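Local coordinates for uncharacterized protein (PDB 5F2H) that is of unknown function but, as a member of the alpha/beta hydrolase superfamily, probably hydrolyses a substrate not yet identified, at residues E70-K75 with Q104-R109; G76-N81 with E108-A113. All coordinates share one frame; numbering follows the deposited sequence.

Interaction 1. Residues E70-K75 with Q104-R109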
loop_
_atom_site.group_PDB
_atom_site.type_symbol
_atom_site.label_atom_id
_atom_site.label_comp_id
_atom_site.label_asym_id
_atom_site.label_seq_id
_atom_site.Cartn_x
_atom_site.Cartn_y
_atom_site.Cartn_z
ATOM N N GLU B 70 -21.990 -33.566 -30.011
ATOM C CA GLU B 70 -20.905 -32.614 -30.083
ATOM C C GLU B 70 -20.202 -32.508 -28.734
ATOM O O GLU B 70 -19.028 -32.866 -28.595
ATOM C CB GLU B 70 -21.430 -31.263 -30.550
ATOM C CG GLU B 70 -20.364 -30.198 -30.675
ATOM C CD GLU B 70 -20.930 -28.888 -31.206
ATOM O OE1 GLU B 70 -21.767 -28.953 -32.128
ATOM O OE2 GLU B 70 -20.513 -27.794 -30.747
ATOM N N ALA B 71 -20.952 -32.060 -27.737
ATOM C CA ALA B 71 -20.453 -31.888 -26.379
ATOM C C ALA B 71 -19.620 -33.044 -25.859
ATOM O O ALA B 71 -18.496 -32.861 -25.389
ATOM C CB ALA B 71 -21.635 -31.699 -25.445
ATOM N N ILE B 72 -20.192 -34.236 -25.936
ATOM C CA ILE B 72 -19.541 -35.424 -25.434
ATOM C C ILE B 72 -18.558 -36.062 -26.397
ATOM O O ILE B 72 -17.462 -36.449 -25.998
ATOM C CB ILE B 72 -20.595 -36.449 -25.045
ATOM C CG1 ILE B 72 -21.539 -35.811 -24.033
ATOM C CG2 ILE B 72 -19.931 -37.690 -24.458
ATOM C CD1 ILE B 72 -22.724 -36.668 -23.668
ATOM N N ILE B 73 -18.935 -36.178 -27.660
ATOM C CA ILE B 73 -18.051 -36.785 -28.634
ATOM C C ILE B 73 -16.943 -35.832 -29.056
ATOM O O ILE B 73 -15.784 -35.998 -28.675
ATOM C CB ILE B 73 -18.816 -37.240 -29.897
ATOM C CG1 ILE B 73 -19.942 -38.206 -29.526
ATOM C CG2 ILE B 73 -17.867 -37.869 -30.908
ATOM C CD1 ILE B 73 -19.468 -39.451 -28.805
ATOM N N GLU B 74 -17.331 -34.796 -29.784
ATOM C CA GLU B 74 -16.396 -33.825 -30.320
ATOM C C GLU B 74 -15.598 -33.044 -29.282
ATOM O O GLU B 74 -14.378 -32.935 -29.398
ATOM C CB GLU B 74 -17.135 -32.874 -31.273
ATOM C CG GLU B 74 -17.860 -33.578 -32.431
ATOM C CD GLU B 74 -16.930 -34.360 -33.370
ATOM O OE1 GLU B 74 -15.699 -34.149 -33.339
ATOM O OE2 GLU B 74 -17.435 -35.179 -34.166
ATOM N N LYS B 75 -16.258 -32.506 -28.268
ATOM C CA LYS B 75 -15.531 -31.746 -27.255
ATOM C C LYS B 75 -15.050 -32.537 -26.051
ATOM O O LYS B 75 -14.286 -32.032 -25.248
ATOM C CB LYS B 75 -16.306 -30.498 -26.867
ATOM C CG LYS B 75 -16.315 -29.510 -28.018
ATOM C CD LYS B 75 -16.993 -28.205 -27.655
ATOM C CE LYS B 75 -16.761 -27.161 -28.740
ATOM N NZ LYS B 75 -17.237 -27.594 -30.082
ATOM N N GLN B 104 -22.695 -44.212 -21.433
ATOM C CA GLN B 104 -21.584 -45.052 -21.070
ATOM C C GLN B 104 -20.266 -44.303 -21.184
ATOM O O GLN B 104 -19.348 -44.526 -20.402
ATOM C CB GLN B 104 -21.504 -46.292 -21.950
ATOM C CG GLN B 104 -20.968 -47.437 -21.136
ATOM C CD GLN B 104 -21.995 -47.802 -20.073
ATOM O OE1 GLN B 104 -23.205 -47.652 -20.304
ATOM N NE2 GLN B 104 -21.544 -48.308 -18.932
ATOM N N LEU B 105 -20.158 -43.450 -22.190
ATOM C CA LEU B 105 -18.942 -42.710 -22.388
ATOM C C LEU B 105 -18.740 -41.773 -21.219
ATOM O O LEU B 105 -17.638 -41.693 -20.687
ATOM C CB LEU B 105 -18.961 -42.009 -23.743
ATOM C CG LEU B 105 -17.716 -41.233 -24.173
ATOM C CD1 LEU B 105 -16.436 -42.042 -24.015
ATOM C CD2 LEU B 105 -17.910 -40.763 -25.612
ATOM N N CYS B 106 -19.803 -41.103 -20.781
ATOM C CA CYS B 106 -19.711 -40.196 -19.624
ATOM C C CYS B 106 -19.409 -40.929 -18.321
ATOM O O CYS B 106 -18.635 -40.449 -17.500
ATOM C CB CYS B 106 -20.996 -39.405 -19.418
ATOM S SG CYS B 106 -21.374 -38.194 -20.698
ATOM N N LYS B 107 -20.035 -42.084 -18.126
ATOM C CA LYS B 107 -19.829 -42.854 -16.913
ATOM C C LYS B 107 -18.352 -43.112 -16.716
ATOM O O LYS B 107 -17.812 -42.955 -15.626
ATOM C CB LYS B 107 -20.606 -44.167 -16.953
ATOM C CG LYS B 107 -20.360 -44.960 -15.680
ATOM C CD LYS B 107 -21.122 -46.277 -15.589
ATOM C CE LYS B 107 -22.627 -46.087 -15.520
ATOM N NZ LYS B 107 -23.299 -47.403 -15.296
ATOM N N GLU B 108 -17.714 -43.534 -17.788
ATOM C CA GLU B 108 -16.302 -43.809 -17.800
ATOM C C GLU B 108 -15.519 -42.577 -17.377
ATOM O O GLU B 108 -14.754 -42.616 -16.410
ATOM C CB GLU B 108 -15.959 -44.203 -19.229
ATOM C CG GLU B 108 -14.508 -44.182 -19.640
ATOM C CD GLU B 108 -14.393 -44.503 -21.112
ATOM O OE1 GLU B 108 -13.703 -43.759 -21.846
ATOM O OE2 GLU B 108 -15.107 -45.431 -21.548
ATOM N N ARG B 109 -15.726 -41.480 -18.097
ATOM C CA ARG B 109 -15.037 -40.224 -17.803
ATOM C C ARG B 109 -15.330 -39.754 -16.391
ATOM O O ARG B 109 -14.487 -39.119 -15.783
ATOM C CB ARG B 109 -15.418 -39.139 -18.812
ATOM C CG ARG B 109 -14.979 -39.434 -20.235
ATOM C CD ARG B 109 -15.571 -38.455 -21.233
ATOM N NE ARG B 109 -15.188 -38.785 -22.609
ATOM C CZ ARG B 109 -15.691 -38.204 -23.701
ATOM N NH1 ARG B 109 -16.644 -37.285 -23.604
ATOM N NH2 ARG B 109 -15.272 -38.577 -24.905
#
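The guanidinium of Arg109 carries Leu105 CG over one face, 3.6 Å above the plane, while its edge is turned to the carbonyl of Ile72. The setting is the helical N-terminal domain, probably related to the tetratricopeptide-repeat (TPR) helical folds: helix 61-74 and helix 97-115 pack here with the axes of the two short segments 10.9 Å apart and 67° between their directions. Ile72 O lies almost exactly in the guanidinium plane, and Arg109 NH1 reaches it at 2.7 Å in a nearly straight bond (166°). Arg109 NH2 adds a weak, more bent bond to the same oxygen. The arginine gets there because its chain is extended from CG to NE, and NH1 has a second acceptor, Phe77 O in the following loop. Next to this polar grip, the side chains of Ile72 and Leu105 lie side by side, pointing opposite ways, and Ile73 comes across Leu105 nearly perpendicular, its CD1 3.8 Å from Leu105 CD2. Ile72 divides its branches: CG2, anti to the backbone N, faces Leu105 CD2 and Arg109 NH1, whereas the CG1 arm runs toward Cys106. Met102, one turn earlier on helix 97-115, touches both isoleucines. At the far end of that arm, Ile72 CD1 rests 3.6 Å from Cys106 SG.

Interaction 2. Residues G76-N81 with E108-A113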
loop_
_atom_site.group_PDB
_atom_site.type_symbol
_atom_site.label_atom_id
_atom_site.label_comp_id
_atom_site.label_asym_id
_atom_site.label_seq_id
_atom_site.Cartn_x
_atom_site.Cartn_y
_atom_site.Cartn_z
ATOM N N GLY B 76 -15.458 -33.799 -25.966
ATOM C CA GLY B 76 -15.046 -34.677 -24.874
ATOM C C GLY B 76 -15.470 -34.345 -23.446
ATOM O O GLY B 76 -14.752 -34.694 -22.515
ATOM N N PHE B 77 -16.609 -33.677 -23.243
ATOM C CA PHE B 77 -17.038 -33.373 -21.884
ATOM C C PHE B 77 -17.844 -34.543 -21.338
ATOM O O PHE B 77 -18.166 -35.478 -22.075
ATOM C CB PHE B 77 -17.939 -32.147 -21.818
ATOM C CG PHE B 77 -17.340 -30.902 -22.395
ATOM C CD1 PHE B 77 -16.199 -30.346 -21.839
ATOM C CD2 PHE B 77 -18.034 -30.180 -23.349
ATOM C CE1 PHE B 77 -15.694 -29.153 -22.308
ATOM C CE2 PHE B 77 -17.534 -28.995 -23.830
ATOM C CZ PHE B 77 -16.360 -28.478 -23.312
ATOM N N TRP B 78 -18.189 -34.489 -20.054
ATOM C CA TRP B 78 -18.999 -35.553 -19.431
ATOM C C TRP B 78 -19.927 -34.946 -18.380
ATOM O O TRP B 78 -19.641 -33.876 -17.857
ATOM C CB TRP B 78 -18.118 -36.627 -18.769
ATOM C CG TRP B 78 -17.373 -36.126 -17.599
ATOM C CD1 TRP B 78 -16.111 -35.631 -17.573
ATOM C CD2 TRP B 78 -17.871 -36.029 -16.266
ATOM N NE1 TRP B 78 -15.773 -35.256 -16.296
ATOM C CE2 TRP B 78 -16.849 -35.477 -15.479
ATOM C CE3 TRP B 78 -19.092 -36.347 -15.662
ATOM C CZ2 TRP B 78 -17.017 -35.222 -14.122
ATOM C CZ3 TRP B 78 -19.253 -36.094 -14.328
ATOM C CH2 TRP B 78 -18.217 -35.549 -13.567
ATOM N N TYR B 79 -21.008 -35.657 -18.058
ATOM C CA TYR B 79 -21.980 -35.217 -17.057
ATOM C C TYR B 79 -22.333 -36.369 -16.120
ATOM O O TYR B 79 -22.096 -37.532 -16.440
ATOM C CB TYR B 79 -23.229 -34.697 -17.736
ATOM C CG TYR B 79 -22.922 -33.596 -18.729
ATOM C CD1 TYR B 79 -22.819 -32.284 -18.322
ATOM C CD2 TYR B 79 -22.709 -33.878 -20.063
ATOM C CE1 TYR B 79 -22.517 -31.279 -19.220
ATOM C CE2 TYR B 79 -22.429 -32.880 -20.965
ATOM C CZ TYR B 79 -22.337 -31.576 -20.540
ATOM O OH TYR B 79 -22.055 -30.574 -21.454
ATOM N N GLY B 80 -22.888 -36.037 -14.953
ATOM C CA GLY B 80 -23.271 -37.035 -13.930
ATOM C C GLY B 80 -24.095 -38.193 -14.449
ATOM O O GLY B 80 -25.008 -38.019 -15.246
ATOM N N ASN B 81 -23.790 -39.388 -13.970
ATOM C CA ASN B 81 -24.505 -40.557 -14.417
ATOM C C ASN B 81 -25.931 -40.480 -13.973
ATOM O O ASN B 81 -26.841 -40.666 -14.781
ATOM C CB ASN B 81 -23.903 -41.819 -13.823
ATOM C CG ASN B 81 -24.668 -43.072 -14.219
ATOM O OD1 ASN B 81 -25.221 -43.170 -15.310
ATOM N ND2 ASN B 81 -24.645 -44.058 -13.352
ATOM N N GLU B 108 -17.714 -43.534 -17.788
ATOM C CA GLU B 108 -16.302 -43.809 -17.800
ATOM C C GLU B 108 -15.519 -42.577 -17.377
ATOM O O GLU B 108 -14.754 -42.616 -16.410
ATOM C CB GLU B 108 -15.959 -44.203 -19.229
ATOM C CG GLU B 108 -14.508 -44.182 -19.640
ATOM C CD GLU B 108 -14.393 -44.503 -21.112
ATOM O OE1 GLU B 108 -13.703 -43.759 -21.846
ATOM O OE2 GLU B 108 -15.107 -45.431 -21.548
ATOM N N ARG B 109 -15.726 -41.480 -18.097
ATOM C CA ARG B 109 -15.037 -40.224 -17.803
ATOM C C ARG B 109 -15.330 -39.754 -16.391
ATOM O O ARG B 109 -14.487 -39.119 -15.783
ATOM C CB ARG B 109 -15.418 -39.139 -18.812
ATOM C CG ARG B 109 -14.979 -39.434 -20.235
ATOM C CD ARG B 109 -15.571 -38.455 -21.233
ATOM N NE ARG B 109 -15.188 -38.785 -22.609
ATOM C CZ ARG B 109 -15.691 -38.204 -23.701
ATOM N NH1 ARG B 109 -16.644 -37.285 -23.604
ATOM N NH2 ARG B 109 -15.272 -38.577 -24.905
ATOM N N GLU B 110 -16.518 -40.058 -15.875
ATOM C CA GLU B 110 -16.905 -39.654 -14.517
ATOM C C GLU B 110 -16.176 -40.465 -13.456
ATOM O O GLU B 110 -15.599 -39.909 -12.524
ATOM C CB GLU B 110 -18.408 -39.824 -14.330
ATOM C CG GLU B 110 -18.976 -39.413 -12.975
ATOM C CD GLU B 110 -20.483 -39.636 -12.911
ATOM O OE1 GLU B 110 -21.147 -39.304 -11.889
ATOM O OE2 GLU B 110 -21.017 -40.153 -13.918
ATOM N N GLU B 111 -16.213 -41.786 -13.590
ATOM C CA GLU B 111 -15.546 -42.656 -12.627
ATOM C C GLU B 111 -14.091 -42.243 -12.495
ATOM O O GLU B 111 -13.565 -42.112 -11.387
ATOM C CB GLU B 111 -15.695 -44.108 -13.046
ATOM C CG GLU B 111 -17.153 -44.555 -13.013
ATOM C CD GLU B 111 -17.365 -45.973 -13.497
ATOM O OE1 GLU B 111 -16.387 -46.625 -13.942
ATOM O OE2 GLU B 111 -18.530 -46.426 -13.449
ATOM N N LEU B 112 -13.464 -42.001 -13.643
ATOM C CA LEU B 112 -12.076 -41.566 -13.715
ATOM C C LEU B 112 -11.880 -40.210 -13.069
ATOM O O LEU B 112 -10.963 -40.011 -12.282
ATOM C CB LEU B 112 -11.651 -41.449 -15.175
ATOM C CG LEU B 112 -10.243 -40.906 -15.433
ATOM C CD1 LEU B 112 -9.170 -41.731 -14.721
ATOM C CD2 LEU B 112 -9.991 -40.860 -16.935
ATOM N N ALA B 113 -12.731 -39.266 -13.438
ATOM C CA ALA B 113 -12.653 -37.919 -12.912
ATOM C C ALA B 113 -12.861 -37.858 -11.410
ATOM O O ALA B 113 -12.256 -37.014 -10.747
ATOM C CB ALA B 113 -13.655 -37.028 -13.617
HETATM O O HOH W 1 -21.817 -40.441 -16.590
#
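The loop 76-81 leaves helix 61-74 through Gly76 with positive phi (64°), continues through Trp78 and Tyr79 in extended conformation and reaches the N-cap position of helix 81-86 at Gly80, passing closest to helix 97-115 where the CA atoms of Trp78 and Arg109 lie 6.3 Å apart. Trp78 lays one indole face against the helix: Glu110 CA sits 4.0 Å from the centroid of the six-membered ring, 8° off its normal, a CH-pi contact. Glu110 CG continues across the same ring, 3.6 Å from Trp78 CZ3, and Ala113 CB meets the indole obliquely. Arg109 CB packs on Trp78 CB; Arg109 NH1, held more strongly by Ile72 O, also donates to Phe77 O at 2.8 Å, that oxygen near the guanidinium plane but the nitrogen well above the carbonyl plane. Fully extended, Glu110 carries its carboxylate to the first turn of helix 81-86, where Asn81 N makes weak bonds to both oxygens; a water joins Glu110 OE2 to Tyr79 O. Trp78 N is hydrogen-bonded to Ser171 OG of the second subunit, and Gln169 of that subunit packs on Trp78, so the loop also joins the dimer interface. A carboxylate at that N-terminus would probably be favoured by the helix dipole.

In the fold
Interactions 1 and 2 are neighbours on helix 97-115, with centres about 7 Å apart, and both lie far from the centre of the chain, in the helical N-terminal domain. Both are partly buried, with two buried residues each: Ile72 and Cys106 in interaction 1, Trp78 and Tyr79 in interaction 2. Interaction 1 is helix against helix and largely apolar. Interaction 2 sets the loop after helix 61-74 against the next stretch of the same helix; it buries more surface, 361 against 212 Å², and mixes an aromatic face with a carboxylate and a water. Arg109 joins them, bonding a carbonyl in each, while Ala71 O probably accepts a bond from Phe77 N. The second subunit touches the loop of interaction 2 but neither segment of interaction 1.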